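Local structure of prohead core protein protease (Enterobacteria phage T4, 5JBL) at residues L99-V110 with L182-W190; E22-P33 with I155-L166. The protein cleaves many prohead proteins as a pentameric serine protease of the inner core, clearing space in the capsid for the phage genome. The protein carries 3 engineered substitutions. All coordinates share one frame; numbering follows the deposited sequence.

Interaction 1 of 2, residues L99-V110 with L182-W190; sequences LGELNAPPRANV and LTVGVDAVW. Engineered in segment 99-110: Ala-104 (natural residue His).
Asp-187 and Glu-101 run alongside each other in the same direction, their carboxylate planes 65° apart. Asp-187 carries its CG beside the backbone N (chi1 -67°), which brings OD1 to the amide of Glu-101. The hydrogen bond from Glu-101 N to Asp-187 OD1 is 2.7 Å long and meets the oxygen on its anti side, 15° out of the carboxylate plane. The other oxygen, OD2, comes within 3.5 Å of CB of Ala-104. Arg-161 bridges both Asp-187 OD2 and Glu-101 OE2. Ala-104 is engineered, at an active-site position that is His in the natural protein.

Strands 99-101 and 186-189 run roughly parallel, and a single bridge joins Leu-102 to Ala-188. Ala-188 N donates to Glu-101 O, and Asn-103 N to Ala-188 O at 2.7 Å. Val-189 sets CG1 4.1 Å from Ala-104 CB.

Before the corner at Gly-185, Thr-183 and Val-184 form a classic beta bulge opposite Arg-161. Thr-183 OG1 donates to an in-plane lone pair of Ala-108 O over 2.8 Å. Val-184 spreads its methyls, CG1 to Leu-99 O and CG2 to Ala-108 O. Arg-107 grips Glu-101 end-on, NH1 to OE2 and NH2 to OE1, and CG of Pro-105 covers one guanidinium face.

Interaction 2 of 2, residues E22-P33 with I155-L166; sequences EPQLLIETWGQP and IPGVASRGLGSL. Engineered in segment 155-166: Ala-159 (natural residue Ser).
Trp-30 meets Val-158 and Ser-160 across the pairing. Its backbone N donates to Val-158 O at 3.0 Å. CB packs against CG2 of Val-158, 4.2 Å away. From there CG lies beside the backbone N (chi1 -60°), and the indole extends along the opposite strand to Ser-160. CD1 passes 3.7 Å from Ser-160 OG. NE1 then donates to that OG over 2.8 Å, nearly straight at 170° and in the ring plane. CB of Ser-160 also lies at this edge. CB of Glu-28 sits over one ring face, off its centre. The ring is therefore held at its edge and on a face. A water joins Ser-160 OG to Leu-26 O.

The backbones form an antiparallel pair. Leu-26 with Gly-162 and Glu-28 with Ser-160 are hydrogen-bonded pairs. Ile-27 with Arg-161 and Thr-29 with Ala-159 are non-hydrogen-bonded pairs. Ala-159 is engineered at the active-site position that is Ser in the natural protein. Its CB faces Glu-28 O at 3.1 Å. Glu-28 and Thr-29 flank the inferred autolysis site, so the pairing sets this bond beside the active-site residue. This agrees with an N-terminus that blocks the catalytic centre.

At one end, Leu-26 and Leu-166 pass each other heading opposite ways. At the other, CG of the Pro-33 ring touches CG1 of Val-158 at 3.6 Å. Gln-32 NE2 donates to Ile-155 O at 2.8 Å, from above the carbonyl plane, and also to Thr-95 O of a neighbouring subunit. Glu-28 turns its carboxylate to Arg-74, Tyr-76, Asn-70 and Asn-72. Strand 157-168 lies between strands 24-29 and 181-189, while Trp-30 and Ser-160 pack on Leu-64 of strand 53-65.

How the interactions relate
The centres of interactions 1 and 2 are about 8 Å apart. Strands 157-168 and 181-189 are antiparallel neighbours in one mixed sheet, and strand 24-29 pairs with the other side of 157-168. Strand 99-101 belongs to the second sheet. Along the chain the segments alternate: 22-33, 99-110, 155-166, 182-190. Arg-161 of interaction 2 ties the two contacts together through salt bridges to Asp-187 and Glu-101 of interaction 1. Together they bring the substituted active-site positions Ala-104 and Ala-159 close to the inferred cleavage site at Glu-28 and Thr-29. Both contacts also reach a neighbouring subunit of the pentamer.

Interaction 1 of 2, residues L99-V110 with L182-W190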
# COMPACT_ATOMS: atom_id res chain seq x y z
N LEU C 99 5.22 18.54 -10.56
CA LEU C 99 4.64 17.21 -10.39
C LEU C 99 3.13 17.23 -10.57
O LEU C 99 2.45 18.25 -10.38
CB LEU C 99 4.97 16.67 -8.99
CG LEU C 99 6.47 16.63 -8.67
CD1 LEU C 99 6.75 16.13 -7.25
CD2 LEU C 99 7.17 15.74 -9.70
N GLY C 100 2.59 16.07 -10.95
CA GLY C 100 1.16 15.87 -10.95
C GLY C 100 0.84 14.46 -10.48
O GLY C 100 1.72 13.62 -10.41
N GLU C 101 -0.44 14.23 -10.19
CA GLU C 101 -0.89 13.01 -9.53
C GLU C 101 -1.78 12.20 -10.46
O GLU C 101 -2.11 12.62 -11.56
CB GLU C 101 -1.63 13.35 -8.23
CG GLU C 101 -0.79 14.20 -7.27
CD GLU C 101 -1.48 14.51 -5.93
OE1 GLU C 101 -2.34 13.72 -5.47
OE2 GLU C 101 -1.17 15.56 -5.33
N LEU C 102 -2.15 11.02 -9.99
CA LEU C 102 -3.15 10.19 -10.65
C LEU C 102 -4.44 10.36 -9.85
O LEU C 102 -4.45 10.06 -8.65
CB LEU C 102 -2.70 8.73 -10.70
CG LEU C 102 -3.66 7.67 -11.28
CD1 LEU C 102 -4.06 8.05 -12.69
CD2 LEU C 102 -2.96 6.31 -11.28
N ASN C 103 -5.49 10.88 -10.50
CA ASN C 103 -6.70 11.46 -9.90
C ASN C 103 -6.42 12.88 -9.42
O ASN C 103 -5.36 13.14 -8.84
CB ASN C 103 -7.22 10.63 -8.72
CG ASN C 103 -7.71 9.27 -9.14
OD1 ASN C 103 -8.28 9.12 -10.22
ND2 ASN C 103 -7.48 8.27 -8.30
N ALA C 104 -7.37 13.79 -9.64
CA ALA C 104 -7.20 15.16 -9.18
C ALA C 104 -7.84 15.29 -7.80
O ALA C 104 -9.07 15.26 -7.69
CB ALA C 104 -7.83 16.15 -10.16
N PRO C 105 -7.05 15.43 -6.74
CA PRO C 105 -7.62 15.49 -5.39
C PRO C 105 -8.11 16.89 -5.07
O PRO C 105 -7.72 17.86 -5.74
CB PRO C 105 -6.42 15.10 -4.52
CG PRO C 105 -5.24 15.66 -5.26
CD PRO C 105 -5.58 15.49 -6.74
N PRO C 106 -8.96 17.04 -4.05
CA PRO C 106 -9.49 18.37 -3.72
C PRO C 106 -8.51 19.21 -2.90
O PRO C 106 -8.79 19.62 -1.78
CB PRO C 106 -10.77 18.03 -2.95
CG PRO C 106 -10.40 16.77 -2.22
CD PRO C 106 -9.51 15.99 -3.16
N ARG C 107 -7.32 19.42 -3.44
CA ARG C 107 -6.35 20.28 -2.78
C ARG C 107 -5.55 20.97 -3.87
O ARG C 107 -5.52 20.51 -5.01
CB ARG C 107 -5.49 19.52 -1.77
CG ARG C 107 -5.03 18.18 -2.21
CD ARG C 107 -4.27 17.42 -1.11
NE ARG C 107 -4.12 16.03 -1.52
CZ ARG C 107 -3.29 15.62 -2.47
NH1 ARG C 107 -2.53 16.52 -3.11
NH2 ARG C 107 -3.24 14.33 -2.81
N ALA C 108 -4.95 22.10 -3.52
CA ALA C 108 -4.23 22.91 -4.50
C ALA C 108 -2.80 22.44 -4.76
O ALA C 108 -2.25 22.71 -5.83
CB ALA C 108 -4.21 24.37 -4.06
N ASN C 109 -2.19 21.75 -3.80
CA ASN C 109 -0.79 21.34 -3.83
C ASN C 109 -0.66 19.89 -4.27
O ASN C 109 -1.53 19.06 -4.01
CB ASN C 109 -0.19 21.50 -2.43
CG ASN C 109 -0.95 20.67 -1.38
OD1 ASN C 109 -2.13 20.94 -1.08
ND2 ASN C 109 -0.29 19.66 -0.81
N VAL C 110 0.45 19.57 -4.95
CA VAL C 110 0.74 18.18 -5.26
C VAL C 110 1.39 17.53 -4.05
O VAL C 110 2.19 18.14 -3.33
CB VAL C 110 1.63 18.05 -6.52
CG1 VAL C 110 2.90 18.82 -6.36
CG2 VAL C 110 1.99 16.59 -6.78
N LEU C 182 -2.28 29.07 -11.42
CA LEU C 182 -2.19 27.66 -11.77
C LEU C 182 -1.26 26.97 -10.77
O LEU C 182 -0.10 27.35 -10.64
CB LEU C 182 -1.65 27.52 -13.20
CG LEU C 182 -1.57 26.09 -13.76
CD1 LEU C 182 -2.98 25.50 -13.83
CD2 LEU C 182 -0.93 26.11 -15.13
N THR C 183 -1.76 25.96 -10.07
CA THR C 183 -0.93 25.31 -9.06
C THR C 183 -0.48 23.91 -9.44
O THR C 183 0.55 23.46 -8.95
CB THR C 183 -1.66 25.26 -7.70
OG1 THR C 183 -2.89 24.54 -7.81
CG2 THR C 183 -1.94 26.67 -7.20
N VAL C 184 -1.24 23.19 -10.27
CA VAL C 184 -0.82 21.90 -10.80
C VAL C 184 -1.25 21.86 -12.26
O VAL C 184 -2.46 21.93 -12.55
CB VAL C 184 -1.43 20.71 -10.04
CG1 VAL C 184 -0.98 19.40 -10.68
CG2 VAL C 184 -1.05 20.77 -8.56
N GLY C 185 -0.29 21.75 -13.18
CA GLY C 185 -0.62 21.82 -14.59
C GLY C 185 -1.36 20.59 -15.10
O GLY C 185 -2.27 20.71 -15.93
N VAL C 186 -0.98 19.40 -14.63
CA VAL C 186 -1.56 18.14 -15.10
C VAL C 186 -1.64 17.12 -13.97
O VAL C 186 -0.63 16.79 -13.35
CB VAL C 186 -0.76 17.52 -16.26
CG1 VAL C 186 -1.26 16.07 -16.52
CG2 VAL C 186 -0.90 18.35 -17.51
N ASP C 187 -2.85 16.59 -13.74
CA ASP C 187 -3.08 15.30 -13.11
C ASP C 187 -3.64 14.36 -14.17
O ASP C 187 -4.45 14.77 -15.01
CB ASP C 187 -4.11 15.39 -11.97
CG ASP C 187 -3.63 16.18 -10.78
OD1 ASP C 187 -2.47 16.00 -10.34
OD2 ASP C 187 -4.45 16.97 -10.26
N ALA C 188 -3.26 13.08 -14.11
CA ALA C 188 -3.90 12.10 -14.99
C ALA C 188 -5.21 11.64 -14.37
O ALA C 188 -5.26 11.28 -13.18
CB ALA C 188 -2.97 10.92 -15.26
N VAL C 189 -6.29 11.65 -15.16
CA VAL C 189 -7.62 11.38 -14.65
C VAL C 189 -8.38 10.50 -15.63
O VAL C 189 -8.09 10.45 -16.83
CB VAL C 189 -8.42 12.68 -14.37
CG1 VAL C 189 -7.73 13.47 -13.30
CG2 VAL C 189 -8.56 13.54 -15.66
N TRP C 190 -9.38 9.80 -15.10
CA TRP C 190 -10.27 9.01 -15.94
C TRP C 190 -11.32 9.93 -16.54
O TRP C 190 -12.03 10.63 -15.80
CB TRP C 190 -10.91 7.88 -15.13
CG TRP C 190 -11.81 7.05 -15.96
CD1 TRP C 190 -11.45 6.06 -16.83
CD2 TRP C 190 -13.23 7.14 -16.03
NE1 TRP C 190 -12.55 5.52 -17.42
CE2 TRP C 190 -13.66 6.17 -16.95
CE3 TRP C 190 -14.18 7.95 -15.40
CZ2 TRP C 190 -15.00 5.99 -17.27
CZ3 TRP C 190 -15.51 7.77 -15.71
CH2 TRP C 190 -15.91 6.79 -16.63
O HOH W 1 1.47 19.09 -13.06
O HOH W 2 -9.70 10.14 -12.19

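Interaction 2 of 2, residues E22-P33 with I155-L166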
# COMPACT_ATOMS: atom_id res chain seq x y z
N GLU C 22 -15.23 34.97 -3.95
CA GLU C 22 -13.95 34.76 -3.28
C GLU C 22 -13.14 33.63 -3.91
O GLU C 22 -13.69 32.82 -4.67
CB GLU C 22 -14.20 34.47 -1.80
CG GLU C 22 -14.70 35.66 -1.02
CD GLU C 22 -15.00 35.32 0.42
OE1 GLU C 22 -14.97 34.12 0.77
OE2 GLU C 22 -15.28 36.25 1.21
N PRO C 23 -11.83 33.57 -3.63
CA PRO C 23 -10.97 32.57 -4.29
C PRO C 23 -11.25 31.15 -3.82
O PRO C 23 -11.37 30.87 -2.62
CB PRO C 23 -9.55 33.00 -3.90
CG PRO C 23 -9.70 33.85 -2.72
CD PRO C 23 -11.05 34.49 -2.79
N GLN C 24 -11.32 30.24 -4.79
CA GLN C 24 -11.66 28.85 -4.54
C GLN C 24 -10.75 27.95 -5.36
O GLN C 24 -10.07 28.40 -6.29
CB GLN C 24 -13.14 28.60 -4.88
CG GLN C 24 -13.45 28.70 -6.37
CD GLN C 24 -14.90 28.39 -6.71
OE1 GLN C 24 -15.75 29.29 -6.72
NE2 GLN C 24 -15.19 27.13 -7.00
N LEU C 25 -10.72 26.67 -5.00
CA LEU C 25 -10.02 25.69 -5.80
C LEU C 25 -10.80 25.45 -7.08
O LEU C 25 -11.99 25.14 -7.03
CB LEU C 25 -9.86 24.38 -5.02
CG LEU C 25 -9.18 23.19 -5.71
CD1 LEU C 25 -7.69 23.46 -5.95
CD2 LEU C 25 -9.39 21.87 -4.96
N LEU C 26 -10.13 25.59 -8.22
CA LEU C 26 -10.72 25.38 -9.55
C LEU C 26 -10.01 24.18 -10.18
O LEU C 26 -8.81 24.25 -10.46
CB LEU C 26 -10.58 26.63 -10.41
CG LEU C 26 -11.26 27.89 -9.90
CD1 LEU C 26 -10.82 29.14 -10.70
CD2 LEU C 26 -12.78 27.71 -9.91
N ILE C 27 -10.75 23.09 -10.37
CA ILE C 27 -10.25 21.88 -11.02
C ILE C 27 -10.93 21.74 -12.37
O ILE C 27 -12.15 21.78 -12.46
CB ILE C 27 -10.52 20.63 -10.16
CG1 ILE C 27 -9.84 20.77 -8.80
CG2 ILE C 27 -10.04 19.36 -10.90
CD1 ILE C 27 -9.92 19.50 -7.96
N GLU C 28 -10.14 21.56 -13.43
CA GLU C 28 -10.69 21.45 -14.77
C GLU C 28 -10.23 20.16 -15.41
O GLU C 28 -9.10 19.73 -15.18
CB GLU C 28 -10.25 22.62 -15.65
CG GLU C 28 -10.26 23.97 -14.97
CD GLU C 28 -11.65 24.47 -14.60
OE1 GLU C 28 -12.66 23.93 -15.11
OE2 GLU C 28 -11.74 25.40 -13.77
N THR C 29 -11.10 19.54 -16.19
CA THR C 29 -10.69 18.46 -17.08
C THR C 29 -10.58 19.00 -18.50
O THR C 29 -11.37 19.85 -18.92
CB THR C 29 -11.68 17.29 -17.01
OG1 THR C 29 -12.99 17.76 -17.33
CG2 THR C 29 -11.68 16.69 -15.63
N TRP C 30 -9.57 18.52 -19.23
CA TRP C 30 -9.27 19.06 -20.55
C TRP C 30 -9.20 17.99 -21.64
O TRP C 30 -8.73 18.29 -22.74
CB TRP C 30 -7.96 19.84 -20.52
CG TRP C 30 -7.94 21.01 -19.59
CD1 TRP C 30 -7.28 21.08 -18.39
CD2 TRP C 30 -8.56 22.28 -19.79
NE1 TRP C 30 -7.47 22.33 -17.83
CE2 TRP C 30 -8.26 23.08 -18.67
CE3 TRP C 30 -9.39 22.81 -20.79
CZ2 TRP C 30 -8.72 24.39 -18.53
CZ3 TRP C 30 -9.85 24.11 -20.65
CH2 TRP C 30 -9.52 24.88 -19.52
N GLY C 31 -9.61 16.76 -21.37
CA GLY C 31 -9.64 15.75 -22.40
C GLY C 31 -8.39 14.91 -22.44
O GLY C 31 -7.56 14.90 -21.52
N GLN C 32 -8.24 14.16 -23.54
CA GLN C 32 -7.14 13.21 -23.68
C GLN C 32 -6.08 13.82 -24.57
O GLN C 32 -6.37 14.16 -25.73
CB GLN C 32 -7.62 11.89 -24.27
CG GLN C 32 -8.57 11.09 -23.40
CD GLN C 32 -9.17 9.93 -24.17
OE1 GLN C 32 -9.75 10.13 -25.23
NE2 GLN C 32 -9.01 8.71 -23.66
N PRO C 33 -4.86 14.01 -24.08
CA PRO C 33 -3.79 14.50 -24.96
C PRO C 33 -3.51 13.49 -26.06
O PRO C 33 -3.51 12.28 -25.83
CB PRO C 33 -2.60 14.67 -24.01
CG PRO C 33 -3.14 14.65 -22.65
CD PRO C 33 -4.47 13.97 -22.66
N ILE C 155 -5.77 5.43 -22.47
CA ILE C 155 -5.44 6.80 -22.86
C ILE C 155 -6.00 7.73 -21.79
O ILE C 155 -7.22 7.95 -21.71
CB ILE C 155 -5.97 7.15 -24.25
CG1 ILE C 155 -5.31 6.24 -25.29
CG2 ILE C 155 -5.70 8.64 -24.55
CD1 ILE C 155 -5.82 6.45 -26.70
N PRO C 156 -5.16 8.31 -20.95
CA PRO C 156 -5.66 9.14 -19.86
C PRO C 156 -6.18 10.48 -20.32
O PRO C 156 -5.75 11.03 -21.34
CB PRO C 156 -4.42 9.32 -18.96
CG PRO C 156 -3.26 9.12 -19.89
CD PRO C 156 -3.70 8.12 -20.91
N GLY C 157 -7.11 11.02 -19.52
CA GLY C 157 -7.42 12.44 -19.59
C GLY C 157 -6.48 13.21 -18.69
O GLY C 157 -5.72 12.63 -17.89
N VAL C 158 -6.49 14.53 -18.83
CA VAL C 158 -5.69 15.36 -17.94
C VAL C 158 -6.61 16.37 -17.26
O VAL C 158 -7.67 16.75 -17.77
CB VAL C 158 -4.52 16.08 -18.65
CG1 VAL C 158 -3.51 15.06 -19.14
CG2 VAL C 158 -5.03 16.99 -19.80
N ALA C 159 -6.20 16.77 -16.06
CA ALA C 159 -6.90 17.80 -15.30
C ALA C 159 -5.87 18.78 -14.78
O ALA C 159 -4.74 18.40 -14.46
CB ALA C 159 -7.68 17.20 -14.11
N SER C 160 -6.29 20.04 -14.65
CA SER C 160 -5.46 21.06 -14.02
C SER C 160 -6.11 21.47 -12.71
O SER C 160 -7.31 21.28 -12.51
CB SER C 160 -5.26 22.28 -14.94
OG SER C 160 -6.51 22.90 -15.27
N ARG C 161 -5.29 22.02 -11.81
CA ARG C 161 -5.73 22.58 -10.54
C ARG C 161 -5.26 24.02 -10.40
O ARG C 161 -4.14 24.36 -10.80
CB ARG C 161 -5.21 21.76 -9.35
CG ARG C 161 -5.73 20.34 -9.26
CD ARG C 161 -5.27 19.68 -7.97
NE ARG C 161 -4.22 18.70 -8.20
CZ ARG C 161 -3.40 18.26 -7.26
NH1 ARG C 161 -3.47 18.72 -6.02
NH2 ARG C 161 -2.49 17.34 -7.58
N GLY C 162 -6.10 24.88 -9.83
CA GLY C 162 -5.67 26.24 -9.64
C GLY C 162 -6.54 26.93 -8.61
O GLY C 162 -7.48 26.34 -8.08
N LEU C 163 -6.22 28.19 -8.35
CA LEU C 163 -6.93 29.01 -7.38
C LEU C 163 -7.44 30.27 -8.06
O LEU C 163 -6.66 30.99 -8.69
CB LEU C 163 -6.04 29.38 -6.19
CG LEU C 163 -5.51 28.21 -5.36
CD1 LEU C 163 -4.40 28.67 -4.43
CD2 LEU C 163 -6.64 27.55 -4.58
N GLY C 164 -8.73 30.54 -7.93
CA GLY C 164 -9.27 31.73 -8.55
C GLY C 164 -10.72 31.92 -8.18
O GLY C 164 -11.24 31.27 -7.28
N SER C 165 -11.37 32.83 -8.90
CA SER C 165 -12.78 33.13 -8.69
C SER C 165 -13.46 33.23 -10.05
O SER C 165 -12.81 33.34 -11.09
CB SER C 165 -12.97 34.41 -7.87
OG SER C 165 -12.31 35.51 -8.46
N LEU C 166 -14.80 33.22 -10.03
CA LEU C 166 -15.60 33.13 -11.23
C LEU C 166 -16.62 34.26 -11.26
O LEU C 166 -17.09 34.72 -10.22
CB LEU C 166 -16.33 31.77 -11.30
CG LEU C 166 -15.43 30.54 -11.18
CD1 LEU C 166 -16.27 29.27 -11.05
CD2 LEU C 166 -14.52 30.46 -12.39
O HOH W 3 -7.72 24.90 -13.12
O HOH W 4 -9.84 15.24 -18.54
O HOH W 5 -3.19 11.01 -23.22